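Local coordinates for protein DNA polymerase sliding clamp (Archaeoglobus fulgidus, PDB 1RWZ) that probably encircles DNA as a ring-shaped homotrimer and acts as a moving platform that tethers DNA polymerase and other proteins to it during replication, at residues I2-T7 / V87-E92; T7-K12 / E226-R231; E24-F29 / S114-E119; I67-D72 / V108-P113; I131-G136 / L211-G216. All blocks are in the same frame, centred on the assembly; numbering follows the deposited sequence.

Interaction 1 (I2-T7 / V87-E92); sequences IDVIMT and VELIVE
Ile2 and Val91 open a regular antiparallel pairing in which strands 2-7 and 87-91 run at 163° to one another. Each of the two residues donates its N-H to the other's carbonyl: Ile2 N lies 3.0 Å from Val91 O, and the return bond is just as long. Their side chains leave on the same face of the sheet, CB to CB at 4.0 Å.

Leu89, two residues back, repeats the scheme with Val4. Leu89 N reaches Val4 O at 2.8 Å, while CG2 of Val4 meets CB of Leu89 at 3.7 Å. The CD1 branch of Leu89 then finds Met6 SD at 3.8 Å, brought there by a chi1 of 65° that puts the methionine CG between its backbone N and carbonyl carbon. Val87 closes the series: its N bonds to Met6 O at 2.8 Å, and Met6 N answers to Val87 O. On this buried face, Val99 of strand 96-101 packs against both Val87 and Leu89, and Phe56 and Tyr59 pack against Val4.

The opposite face is partly exposed and differs in character. CG1 of Ile5 rests on the aliphatic part of Glu88, whose extended chain carries its carboxylate to that of Asp3. The two planes are nearly coplanar, 27° apart, with Asp3 OD1 only 2.5 Å from Glu88 OE2. Six main-chain bonds and an apolar face thus fix the two strands, and they bring together two acids so close that one of them probably carries a proton.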
# COMPACT_ATOMS: atom_id res chain seq x y z
N ILE A 2 28.19 -26.73 5.43
CA ILE A 2 27.03 -26.58 4.57
C ILE A 2 27.22 -25.24 3.87
O ILE A 2 27.51 -24.23 4.51
CB ILE A 2 25.72 -26.51 5.39
CG1 ILE A 2 25.42 -27.88 6.00
CG2 ILE A 2 24.58 -26.04 4.51
CD1 ILE A 2 24.25 -27.87 6.96
N ASP A 3 27.06 -25.23 2.55
CA ASP A 3 27.19 -24.00 1.79
C ASP A 3 26.26 -24.09 0.60
O ASP A 3 26.52 -24.84 -0.34
CB ASP A 3 28.64 -23.80 1.33
CG ASP A 3 28.82 -22.51 0.56
OD1 ASP A 3 28.00 -21.59 0.72
OD2 ASP A 3 29.81 -22.41 -0.21
N VAL A 4 25.17 -23.33 0.65
CA VAL A 4 24.19 -23.35 -0.42
C VAL A 4 23.85 -21.94 -0.88
O VAL A 4 23.99 -20.98 -0.13
CB VAL A 4 22.89 -24.06 0.02
CG1 VAL A 4 23.21 -25.45 0.55
CG2 VAL A 4 22.18 -23.25 1.10
N ILE A 5 23.41 -21.83 -2.13
CA ILE A 5 23.02 -20.54 -2.69
C ILE A 5 21.65 -20.73 -3.31
O ILE A 5 21.42 -21.67 -4.07
CB ILE A 5 24.04 -20.05 -3.74
CG1 ILE A 5 25.40 -19.83 -3.06
CG2 ILE A 5 23.54 -18.76 -4.39
CD1 ILE A 5 26.48 -19.26 -3.98
N MET A 6 20.73 -19.84 -2.96
CA MET A 6 19.35 -19.91 -3.43
C MET A 6 18.83 -18.51 -3.73
O MET A 6 19.42 -17.53 -3.29
CB MET A 6 18.49 -20.55 -2.33
CG MET A 6 18.42 -19.69 -1.06
SD MET A 6 18.08 -20.64 0.44
CE MET A 6 16.45 -21.20 0.09
N THR A 7 17.74 -18.41 -4.48
CA THR A 7 17.18 -17.10 -4.78
C THR A 7 16.54 -16.53 -3.52
O THR A 7 16.08 -17.29 -2.66
CB THR A 7 16.11 -17.15 -5.89
OG1 THR A 7 14.93 -17.79 -5.38
CG2 THR A 7 16.63 -17.91 -7.09
N VAL A 87 20.98 -15.49 -2.26
CA VAL A 87 21.37 -15.62 -0.87
C VAL A 87 22.19 -16.88 -0.63
O VAL A 87 21.86 -17.95 -1.12
CB VAL A 87 20.13 -15.69 0.05
CG1 VAL A 87 20.56 -15.62 1.51
CG2 VAL A 87 19.16 -14.58 -0.30
N GLU A 88 23.28 -16.73 0.12
CA GLU A 88 24.13 -17.87 0.44
C GLU A 88 23.97 -18.19 1.92
O GLU A 88 23.98 -17.30 2.77
CB GLU A 88 25.60 -17.55 0.12
CG GLU A 88 26.58 -18.68 0.46
CD GLU A 88 27.99 -18.40 -0.04
OE1 GLU A 88 28.35 -17.22 -0.18
OE2 GLU A 88 28.74 -19.37 -0.29
N LEU A 89 23.78 -19.47 2.23
CA LEU A 89 23.64 -19.92 3.61
C LEU A 89 24.86 -20.76 3.91
O LEU A 89 25.20 -21.66 3.14
CB LEU A 89 22.38 -20.76 3.79
CG LEU A 89 21.03 -20.12 3.45
CD1 LEU A 89 19.91 -21.12 3.70
CD2 LEU A 89 20.83 -18.86 4.28
N ILE A 90 25.52 -20.47 5.02
CA ILE A 90 26.71 -21.22 5.40
C ILE A 90 26.68 -21.64 6.86
O ILE A 90 26.32 -20.86 7.73
CB ILE A 90 28.00 -20.38 5.19
CG1 ILE A 90 28.13 -19.96 3.72
CG2 ILE A 90 29.21 -21.18 5.62
CD1 ILE A 90 29.29 -19.01 3.48
N VAL A 91 27.05 -22.89 7.11
CA VAL A 91 27.13 -23.42 8.46
C VAL A 91 28.48 -24.13 8.50
O VAL A 91 28.63 -25.22 7.94
CB VAL A 91 26.01 -24.43 8.78
CG1 VAL A 91 26.18 -24.96 10.20
CG2 VAL A 91 24.65 -23.76 8.63
N GLU A 92 29.45 -23.50 9.13
CA GLU A 92 30.80 -24.05 9.22
C GLU A 92 30.99 -24.96 10.43
O GLU A 92 31.80 -25.88 10.39
CB GLU A 92 31.82 -22.91 9.27
CG GLU A 92 31.62 -21.88 8.18
CD GLU A 92 32.67 -20.79 8.20
OE1 GLU A 92 32.84 -20.15 9.27
OE2 GLU A 92 33.32 -20.57 7.16

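Interaction 2 (T7-K12 / E226-R231); sequences TGELLK and ELVGGR
Val228, at the start of the hairpin turn between strands 221-227 and 232-238, makes a van der Waals contact with Glu9 and Leu10 in the first turn of helix 8-19, so that the C-terminal half of the chain meets the N-terminal half. The CG1 methyl of Val228 does most of the touching. It lies against the extended Glu9 side chain, the two overlapping while heading in opposed directions, 3.8 Å from Glu9 CG and 3.6 Å from Glu9 OE1. The same methyl meets CB of Leu10 at 4.2 Å.

Leu10 turns its far end to the other end of the turn: CD1 is 4.1 Å from CB of Arg231, and CD2 approaches CD of that arginine. The guanidinium of Arg231 receives CG2 of Thr7 over one face, at 4.2 Å from NE. It is also held from within the turn, where NH1 donates to Val228 O at 3.0 Å, coming from 56° above the carbonyl plane. The backbone N of Arg231 reaches that oxygen from the opposite face, so a single carbonyl is gripped twice.

Thr7 serves the helix as well as the contact. With chi1 at 70°, OG1 sits between backbone N and carbonyl carbon and accepts from Leu10 N at 3.1 Å, while the methyl is left to meet the arginine. Two textbook elements meet here: a threonine N-cap at a helix start, and a type I' turn, Val228 to Arg231, with Gly229 and Gly230 at its centre, as in many tight beta hairpins.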
# COMPACT_ATOMS: atom_id res chain seq x y z
N THR A 7 17.74 -18.41 -4.48
CA THR A 7 17.18 -17.10 -4.78
C THR A 7 16.54 -16.53 -3.52
O THR A 7 16.08 -17.29 -2.66
CB THR A 7 16.11 -17.15 -5.89
OG1 THR A 7 14.93 -17.79 -5.38
CG2 THR A 7 16.63 -17.91 -7.09
N GLY A 8 16.51 -15.21 -3.42
CA GLY A 8 15.90 -14.57 -2.27
C GLY A 8 14.45 -14.96 -2.11
O GLY A 8 13.98 -15.22 -0.99
N GLU A 9 13.72 -15.03 -3.22
CA GLU A 9 12.31 -15.40 -3.18
C GLU A 9 12.14 -16.80 -2.60
O GLU A 9 11.20 -17.05 -1.84
CB GLU A 9 11.69 -15.33 -4.57
CG GLU A 9 10.22 -15.72 -4.61
CD GLU A 9 9.61 -15.65 -6.00
OE1 GLU A 9 10.36 -15.85 -6.99
OE2 GLU A 9 8.39 -15.42 -6.11
N LEU A 10 13.04 -17.71 -2.94
CA LEU A 10 12.94 -19.07 -2.43
C LEU A 10 13.08 -19.08 -0.91
O LEU A 10 12.27 -19.69 -0.20
CB LEU A 10 14.00 -19.97 -3.06
CG LEU A 10 14.00 -21.46 -2.69
CD1 LEU A 10 12.61 -22.06 -2.90
CD2 LEU A 10 15.03 -22.17 -3.56
N LEU A 11 14.08 -18.38 -0.39
CA LEU A 11 14.27 -18.34 1.06
C LEU A 11 13.12 -17.63 1.76
O LEU A 11 12.61 -18.11 2.78
CB LEU A 11 15.60 -17.65 1.40
CG LEU A 11 15.93 -17.51 2.89
CD1 LEU A 11 15.86 -18.87 3.57
CD2 LEU A 11 17.32 -16.93 3.05
N LYS A 12 12.69 -16.49 1.22
CA LYS A 12 11.61 -15.71 1.83
C LYS A 12 10.30 -16.48 1.89
O LYS A 12 9.61 -16.48 2.92
CB LYS A 12 11.42 -14.41 1.05
CG LYS A 12 12.62 -13.46 1.12
CD LYS A 12 12.56 -12.35 0.07
CE LYS A 12 11.44 -11.35 0.31
NZ LYS A 12 11.69 -10.49 1.50
N GLU A 226 3.27 -25.97 -4.93
CA GLU A 226 4.57 -25.98 -5.59
C GLU A 226 4.78 -24.49 -5.86
O GLU A 226 4.06 -23.87 -6.64
CB GLU A 226 4.53 -26.82 -6.87
CG GLU A 226 4.30 -28.28 -6.53
CD GLU A 226 4.31 -29.20 -7.73
OE1 GLU A 226 5.40 -29.49 -8.27
OE2 GLU A 226 3.21 -29.64 -8.13
N LEU A 227 5.76 -23.92 -5.16
CA LEU A 227 6.02 -22.49 -5.21
C LEU A 227 7.36 -22.04 -5.77
O LEU A 227 8.28 -22.83 -5.93
CB LEU A 227 5.90 -21.93 -3.79
CG LEU A 227 4.67 -22.38 -2.99
CD1 LEU A 227 4.80 -21.90 -1.53
CD2 LEU A 227 3.42 -21.82 -3.63
N VAL A 228 7.46 -20.73 -6.01
CA VAL A 228 8.67 -20.10 -6.52
C VAL A 228 9.18 -20.75 -7.80
O VAL A 228 10.29 -21.29 -7.85
CB VAL A 228 9.79 -20.12 -5.44
CG1 VAL A 228 10.93 -19.19 -5.85
CG2 VAL A 228 9.21 -19.69 -4.09
N GLY A 229 8.37 -20.69 -8.85
CA GLY A 229 8.76 -21.29 -10.11
C GLY A 229 8.88 -22.80 -9.99
O GLY A 229 9.64 -23.43 -10.73
N GLY A 230 8.14 -23.38 -9.06
CA GLY A 230 8.19 -24.82 -8.87
C GLY A 230 9.46 -25.30 -8.19
O GLY A 230 9.78 -26.49 -8.23
N ARG A 231 10.18 -24.39 -7.55
CA ARG A 231 11.42 -24.75 -6.87
C ARG A 231 11.19 -25.40 -5.51
O ARG A 231 12.00 -26.21 -5.05
CB ARG A 231 12.31 -23.52 -6.67
CG ARG A 231 12.89 -22.91 -7.95
CD ARG A 231 13.85 -21.79 -7.55
NE ARG A 231 14.45 -21.07 -8.67
CZ ARG A 231 13.80 -20.22 -9.46
NH1 ARG A 231 12.51 -19.98 -9.30
NH2 ARG A 231 14.47 -19.57 -10.41

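Interaction 3 (E24-F29 / S114-E119); sequences EARIHF and SAIRKE
Arg26 reaches out of strand 24-29 with its chain extended from CG to NE, and its guanidinium is taken up by the backbone of residues 114-119. NH1 donates almost straight to Arg117 O, which lies in the guanidinium plane, though the nitrogen stands above the carbonyl plane. NH2 makes a weak bond to Ile116 O at 2.8 Å. CB of Ile116 lies over one face and Glu119 N over the other, so the guanidinium is sandwiched as well as bonded.

Glu119 bends at chi2 (72°), which folds its carboxylate back to the strand and lets it serve two residues. OE2 forms a salt bridge with NH1 of Arg26 at 3.3 Å, its hydrogen bond weak, the two planes 82° apart. OE1 accepts from His28 NE2 at 2.7 Å, in the ring plane but from 62° above the carboxylate plane. Thr66 bonds to His28 ND1, so both ring nitrogens are engaged. CD1 of Ile116 reaches Ala25 O at 3.6 Å, and a water bridges Glu24 OE1 to Arg117 N.

Side chains of strand 24-30, one strand in from edge strand 65-70, hold the early part of the interdomain connecting loop, the long connection between the domains of PCNA clamps.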
# COMPACT_ATOMS: atom_id res chain seq x y z
N GLU A 24 10.24 -21.80 15.82
CA GLU A 24 11.52 -22.51 15.80
C GLU A 24 11.30 -23.76 14.98
O GLU A 24 10.19 -24.30 14.95
CB GLU A 24 11.95 -22.94 17.20
CG GLU A 24 11.89 -21.88 18.27
CD GLU A 24 12.37 -22.41 19.60
OE1 GLU A 24 11.88 -23.48 20.01
OE2 GLU A 24 13.24 -21.76 20.23
N ALA A 25 12.35 -24.26 14.33
CA ALA A 25 12.21 -25.46 13.53
C ALA A 25 13.53 -26.13 13.23
O ALA A 25 14.58 -25.49 13.22
CB ALA A 25 11.49 -25.12 12.22
N ARG A 26 13.47 -27.44 12.99
CA ARG A 26 14.65 -28.20 12.64
C ARG A 26 14.74 -28.17 11.12
O ARG A 26 13.77 -28.47 10.44
CB ARG A 26 14.54 -29.66 13.08
CG ARG A 26 14.66 -29.93 14.57
CD ARG A 26 14.88 -31.43 14.80
NE ARG A 26 14.76 -31.81 16.20
CZ ARG A 26 13.65 -31.67 16.92
NH1 ARG A 26 12.57 -31.14 16.36
NH2 ARG A 26 13.63 -32.05 18.19
N ILE A 27 15.91 -27.81 10.60
CA ILE A 27 16.11 -27.77 9.16
C ILE A 27 17.13 -28.85 8.81
O ILE A 27 18.25 -28.84 9.32
CB ILE A 27 16.67 -26.41 8.69
CG1 ILE A 27 15.74 -25.28 9.16
CG2 ILE A 27 16.81 -26.41 7.17
CD1 ILE A 27 14.32 -25.41 8.71
N HIS A 28 16.73 -29.77 7.94
CA HIS A 28 17.60 -30.86 7.54
C HIS A 28 18.22 -30.61 6.17
O HIS A 28 17.51 -30.36 5.20
CB HIS A 28 16.81 -32.17 7.46
CG HIS A 28 16.08 -32.52 8.73
ND1 HIS A 28 16.69 -33.16 9.78
CD2 HIS A 28 14.80 -32.30 9.10
CE1 HIS A 28 15.81 -33.32 10.76
NE2 HIS A 28 14.66 -32.81 10.37
N PHE A 29 19.54 -30.67 6.11
CA PHE A 29 20.23 -30.53 4.84
C PHE A 29 20.62 -31.95 4.46
O PHE A 29 21.59 -32.51 4.98
CB PHE A 29 21.47 -29.64 4.98
CG PHE A 29 21.15 -28.18 5.09
CD1 PHE A 29 20.81 -27.62 6.31
CD2 PHE A 29 21.14 -27.38 3.95
CE1 PHE A 29 20.46 -26.27 6.40
CE2 PHE A 29 20.79 -26.03 4.03
CZ PHE A 29 20.45 -25.47 5.26
N SER A 114 17.75 -30.51 19.78
CA SER A 114 17.08 -31.24 20.85
C SER A 114 16.16 -30.35 21.68
O SER A 114 15.16 -30.81 22.22
CB SER A 114 18.12 -31.89 21.76
OG SER A 114 18.97 -32.74 21.02
N ALA A 115 16.51 -29.07 21.79
CA ALA A 115 15.72 -28.12 22.56
C ALA A 115 14.42 -27.78 21.83
O ALA A 115 13.50 -27.20 22.41
CB ALA A 115 16.52 -26.85 22.80
N ILE A 116 14.36 -28.15 20.55
CA ILE A 116 13.18 -27.89 19.74
C ILE A 116 12.20 -29.06 19.85
O ILE A 116 12.61 -30.21 20.03
CB ILE A 116 13.57 -27.70 18.26
CG1 ILE A 116 14.52 -26.50 18.13
CG2 ILE A 116 12.32 -27.48 17.41
CD1 ILE A 116 14.96 -26.21 16.71
N ARG A 117 10.91 -28.76 19.76
CA ARG A 117 9.88 -29.79 19.85
C ARG A 117 10.19 -30.98 18.95
O ARG A 117 10.53 -30.82 17.78
CB ARG A 117 8.52 -29.22 19.48
CG ARG A 117 7.44 -30.28 19.37
CD ARG A 117 6.08 -29.68 19.06
NE ARG A 117 5.08 -30.73 18.84
CZ ARG A 117 3.79 -30.50 18.65
NH1 ARG A 117 3.32 -29.26 18.66
NH2 ARG A 117 2.96 -31.52 18.45
N LYS A 118 10.05 -32.18 19.52
CA LYS A 118 10.31 -33.43 18.80
C LYS A 118 9.87 -33.39 17.34
O LYS A 118 8.82 -32.85 17.01
CB LYS A 118 9.60 -34.59 19.50
CG LYS A 118 10.25 -35.06 20.79
CD LYS A 118 11.58 -35.74 20.52
CE LYS A 118 12.20 -36.30 21.79
NZ LYS A 118 13.48 -37.01 21.53
N GLU A 119 10.70 -33.97 16.48
CA GLU A 119 10.41 -34.02 15.05
C GLU A 119 9.13 -34.82 14.84
O GLU A 119 9.06 -35.99 15.21
CB GLU A 119 11.57 -34.69 14.32
CG GLU A 119 11.57 -34.51 12.82
CD GLU A 119 11.92 -33.10 12.39
OE1 GLU A 119 12.11 -32.88 11.18
OE2 GLU A 119 12.01 -32.21 13.27
O HOH W 1 9.87 -25.96 19.49
O HOH W 2 12.10 -30.61 10.23
O HOH W 3 14.51 -34.53 19.83

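Interaction 4 (I67-D72 / V108-P113); sequences IGVDMD and VALIDP
Leu110 lays its side chain along strand 67-70, and following it outward shows how the departing chain is seated. Its CB is 3.7 Å from Gly68 O. A chi1 of -70° swings CG beside the backbone N, and the two methyls then diverge over the strand. The CD1 branch goes to Ile67, 4.0 Å from that residue's CG2. The CD2 branch stays over the backbone, 3.5 Å from Gly68 O, and also meets Ile67 CD1 and Val69 CG2. One leucine therefore touches three consecutive residues.

Ile111 takes the next step. Its N-H donates to Gly68 O at 2.8 Å, a straight bond at the hydrogen although the nitrogen stands 42° above the carbonyl plane. The side chain runs on to Asp70, where CD1 packs 3.6 Å from the backbone N. Farther on, CG of Pro113 rests near the amide joining Ile67 to Gly68.

Two waters add polar links: one accepts from Gly68 N and donates to Ile111 O, the other accepts from Asp70 N and donates to Ala109 O. The carboxylate of Asp70 is occupied with the following helix, where OD1 accepts from Arg73 N.

The contact marks where the chain leaves strand 104-109 and crosses the edge strand 65-70. Just before it, Val108 pairs with a strand of a second subunit in antiparallel fashion, continuing the sheet across the interface as is characteristic of ring-shaped sliding clamps.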
# COMPACT_ATOMS: atom_id res chain seq x y z
N ILE A 67 20.00 -28.68 11.65
CA ILE A 67 20.27 -27.51 12.48
C ILE A 67 18.96 -27.00 13.07
O ILE A 67 17.88 -27.25 12.53
CB ILE A 67 20.94 -26.36 11.67
CG1 ILE A 67 20.05 -25.96 10.49
CG2 ILE A 67 22.31 -26.80 11.19
CD1 ILE A 67 20.54 -24.72 9.75
N GLY A 68 19.05 -26.31 14.20
CA GLY A 68 17.88 -25.74 14.84
C GLY A 68 17.88 -24.26 14.52
O GLY A 68 18.86 -23.58 14.77
N VAL A 69 16.77 -23.76 14.00
CA VAL A 69 16.70 -22.36 13.62
C VAL A 69 15.56 -21.55 14.22
O VAL A 69 14.42 -22.03 14.33
CB VAL A 69 16.60 -22.24 12.07
CG1 VAL A 69 16.66 -20.78 11.65
CG2 VAL A 69 17.72 -23.02 11.42
N ASP A 70 15.87 -20.33 14.63
CA ASP A 70 14.87 -19.42 15.18
C ASP A 70 14.20 -18.84 13.94
O ASP A 70 14.76 -17.96 13.28
CB ASP A 70 15.54 -18.29 15.96
CG ASP A 70 14.54 -17.34 16.60
OD1 ASP A 70 13.48 -17.08 15.99
OD2 ASP A 70 14.82 -16.84 17.71
N MET A 71 13.02 -19.35 13.61
CA MET A 71 12.32 -18.89 12.42
C MET A 71 11.83 -17.45 12.47
O MET A 71 11.73 -16.80 11.43
CB MET A 71 11.15 -19.83 12.12
CG MET A 71 11.59 -21.26 11.83
SD MET A 71 12.87 -21.38 10.55
CE MET A 71 11.92 -20.97 9.11
N ASP A 72 11.51 -16.94 13.66
CA ASP A 72 11.06 -15.55 13.74
C ASP A 72 12.20 -14.63 13.28
O ASP A 72 11.97 -13.67 12.56
CB ASP A 72 10.66 -15.17 15.17
CG ASP A 72 9.39 -15.87 15.63
OD1 ASP A 72 8.46 -16.03 14.82
OD2 ASP A 72 9.33 -16.24 16.82
N VAL A 108 23.65 -15.64 12.75
CA VAL A 108 22.69 -15.90 13.81
C VAL A 108 23.06 -17.17 14.54
O VAL A 108 23.51 -18.14 13.93
CB VAL A 108 21.24 -16.01 13.28
CG1 VAL A 108 21.11 -17.18 12.33
CG2 VAL A 108 20.27 -16.17 14.45
N ALA A 109 22.89 -17.16 15.86
CA ALA A 109 23.20 -18.32 16.66
C ALA A 109 22.15 -19.40 16.39
O ALA A 109 20.95 -19.12 16.36
CB ALA A 109 23.20 -17.95 18.14
N LEU A 110 22.62 -20.62 16.18
CA LEU A 110 21.72 -21.73 15.93
C LEU A 110 21.17 -22.24 17.26
O LEU A 110 21.72 -21.94 18.32
CB LEU A 110 22.46 -22.85 15.20
CG LEU A 110 22.82 -22.52 13.75
CD1 LEU A 110 23.69 -23.63 13.17
CD2 LEU A 110 21.55 -22.35 12.93
N ILE A 111 20.08 -22.99 17.20
CA ILE A 111 19.45 -23.55 18.39
C ILE A 111 19.75 -25.04 18.45
O ILE A 111 19.82 -25.70 17.42
CB ILE A 111 17.92 -23.37 18.34
CG1 ILE A 111 17.57 -21.89 18.21
CG2 ILE A 111 17.29 -23.96 19.60
CD1 ILE A 111 16.10 -21.64 18.01
N ASP A 112 19.94 -25.56 19.65
CA ASP A 112 20.20 -26.99 19.80
C ASP A 112 18.94 -27.71 19.32
O ASP A 112 17.87 -27.52 19.88
CB ASP A 112 20.50 -27.33 21.26
CG ASP A 112 20.62 -28.82 21.50
OD1 ASP A 112 21.24 -29.51 20.66
OD2 ASP A 112 20.12 -29.29 22.54
N PRO A 113 19.06 -28.53 18.26
CA PRO A 113 17.93 -29.27 17.70
C PRO A 113 17.09 -29.99 18.76
O PRO A 113 15.86 -30.05 18.65
CB PRO A 113 18.60 -30.24 16.74
CG PRO A 113 19.78 -29.47 16.26
CD PRO A 113 20.31 -28.86 17.54
O HOH W 4 21.67 -26.23 15.32
O HOH W 5 18.71 -19.59 14.59

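Interaction 5 (I131-G136 / L211-G216); sequences IVMDAG and LTIHLG
Ile131 O accepts the shortest bond of this pairing, from Ile213 N at 2.7 Å and nearly straight (174°). The CA of Thr212 adds a CH...O contact to the same oxygen at 3.3 Å. Ile131 N returns a bond to Ile213 O, and two residues on the exchange is repeated by Met133 and Leu211, with Met133 N to Leu211 O at 2.9 Å. Strands 131-134 and 211-215 are thus antiparallel, at 149°.

The side chains of these pairs share one face. CB of Ile131 meets CB of Ile213 at 4.1 Å, and CD1 of Ile131 reaches past it to Leu215. Met133 places CG between its backbone N and carbonyl carbon (chi1 61°), which raises SD over the face to 4.2 Å from Ile213 CD1. On the reverse side Val132 and Thr212 run abreast, their side chains heading out in one direction, with Val132 CG2 3.7 Å from Thr212 OG1.

Past Asp134 the first strand passes into helix 135-146, and Ala135 keeps touch through its CB, 4.1 Å from CB of Leu211. Asp134 caps that helix, OD2 accepting weakly from Gly136 N and also from Glu137 N. Phe138 of the helix packs on Met133, Leu211 and Ile213, while strand 221-227 flanks strand 210-215 on its other edge and strand 183-184 borders strand 129-134.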
# COMPACT_ATOMS: atom_id res chain seq x y z
N ILE A 131 -7.15 -33.43 -6.56
CA ILE A 131 -7.53 -32.28 -7.36
C ILE A 131 -6.32 -31.38 -7.60
O ILE A 131 -5.66 -30.97 -6.65
CB ILE A 131 -8.62 -31.44 -6.63
CG1 ILE A 131 -9.80 -32.33 -6.24
CG2 ILE A 131 -9.10 -30.31 -7.53
CD1 ILE A 131 -9.83 -32.70 -4.76
N VAL A 132 -6.03 -31.08 -8.86
CA VAL A 132 -4.90 -30.21 -9.20
C VAL A 132 -5.45 -28.95 -9.86
O VAL A 132 -6.21 -29.02 -10.83
CB VAL A 132 -3.90 -30.92 -10.14
CG1 VAL A 132 -2.71 -29.99 -10.42
CG2 VAL A 132 -3.42 -32.21 -9.51
N MET A 133 -5.08 -27.80 -9.32
CA MET A 133 -5.56 -26.52 -9.82
C MET A 133 -4.53 -25.42 -9.59
O MET A 133 -3.46 -25.66 -9.04
CB MET A 133 -6.87 -26.14 -9.12
CG MET A 133 -6.72 -25.97 -7.61
SD MET A 133 -8.30 -25.67 -6.76
CE MET A 133 -8.73 -24.10 -7.45
N ASP A 134 -4.88 -24.21 -10.01
CA ASP A 134 -4.01 -23.06 -9.81
C ASP A 134 -4.19 -22.59 -8.37
O ASP A 134 -5.32 -22.44 -7.90
CB ASP A 134 -4.40 -21.93 -10.75
CG ASP A 134 -3.51 -20.72 -10.59
OD1 ASP A 134 -2.41 -20.71 -11.17
OD2 ASP A 134 -3.91 -19.78 -9.87
N ALA A 135 -3.08 -22.37 -7.66
CA ALA A 135 -3.13 -21.94 -6.27
C ALA A 135 -3.80 -20.57 -6.10
O ALA A 135 -4.43 -20.30 -5.09
CB ALA A 135 -1.73 -21.91 -5.68
N GLY A 136 -3.64 -19.71 -7.11
CA GLY A 136 -4.24 -18.39 -7.05
C GLY A 136 -5.75 -18.46 -7.08
O GLY A 136 -6.44 -17.68 -6.40
N LEU A 211 -1.28 -26.26 -7.15
CA LEU A 211 -1.81 -26.78 -5.89
C LEU A 211 -2.44 -28.13 -6.16
O LEU A 211 -3.26 -28.27 -7.07
CB LEU A 211 -2.87 -25.85 -5.30
CG LEU A 211 -3.69 -26.46 -4.15
CD1 LEU A 211 -2.78 -26.81 -2.97
CD2 LEU A 211 -4.77 -25.49 -3.73
N THR A 212 -2.04 -29.13 -5.39
CA THR A 212 -2.60 -30.47 -5.51
C THR A 212 -3.28 -30.73 -4.18
O THR A 212 -2.64 -30.67 -3.12
CB THR A 212 -1.52 -31.53 -5.72
OG1 THR A 212 -0.84 -31.28 -6.96
CG2 THR A 212 -2.14 -32.94 -5.76
N ILE A 213 -4.58 -30.99 -4.23
CA ILE A 213 -5.35 -31.26 -3.03
C ILE A 213 -5.64 -32.75 -2.92
O ILE A 213 -6.10 -33.35 -3.89
CB ILE A 213 -6.71 -30.53 -3.06
CG1 ILE A 213 -6.50 -29.03 -3.27
CG2 ILE A 213 -7.49 -30.81 -1.77
CD1 ILE A 213 -7.79 -28.26 -3.52
N HIS A 214 -5.34 -33.33 -1.76
CA HIS A 214 -5.63 -34.75 -1.51
C HIS A 214 -6.74 -34.67 -0.47
O HIS A 214 -6.53 -34.16 0.63
CB HIS A 214 -4.39 -35.45 -0.95
CG HIS A 214 -3.24 -35.49 -1.91
ND1 HIS A 214 -3.16 -36.39 -2.95
CD2 HIS A 214 -2.14 -34.70 -2.01
CE1 HIS A 214 -2.06 -36.16 -3.65
NE2 HIS A 214 -1.42 -35.14 -3.10
N LEU A 215 -7.91 -35.19 -0.82
CA LEU A 215 -9.08 -35.09 0.05
C LEU A 215 -9.80 -36.39 0.36
O LEU A 215 -9.97 -37.25 -0.51
CB LEU A 215 -10.07 -34.11 -0.58
CG LEU A 215 -11.39 -33.74 0.10
CD1 LEU A 215 -11.12 -32.88 1.32
CD2 LEU A 215 -12.27 -32.98 -0.89
N GLY A 216 -10.24 -36.51 1.61
CA GLY A 216 -10.98 -37.69 2.05
C GLY A 216 -12.24 -37.22 2.78
O GLY A 216 -12.61 -36.05 2.68

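The five contacts form a series of neighbours, with interaction 5 apart at one end. Interactions 3 and 4 are closely joined, their centres 8 Å apart: strands 24-30 and 65-70 are neighbours, with Ile27 N 2.8 Å from Ile67 O, and interaction 4 is nested in the loop closed by interaction 3. Interaction 1 packs against both, through Ile2 on Phe29 and Val91 on Leu110. It also shares Thr7 with interaction 2, which joins the two halves of the chain. Interaction 5 lies farther off, its centre about 32 Å from those of interactions 1 and 4, yet only about 5 Å separates its nearest atoms from interaction 2, through adjacent strands 210-215 and 221-227 of the long sheet.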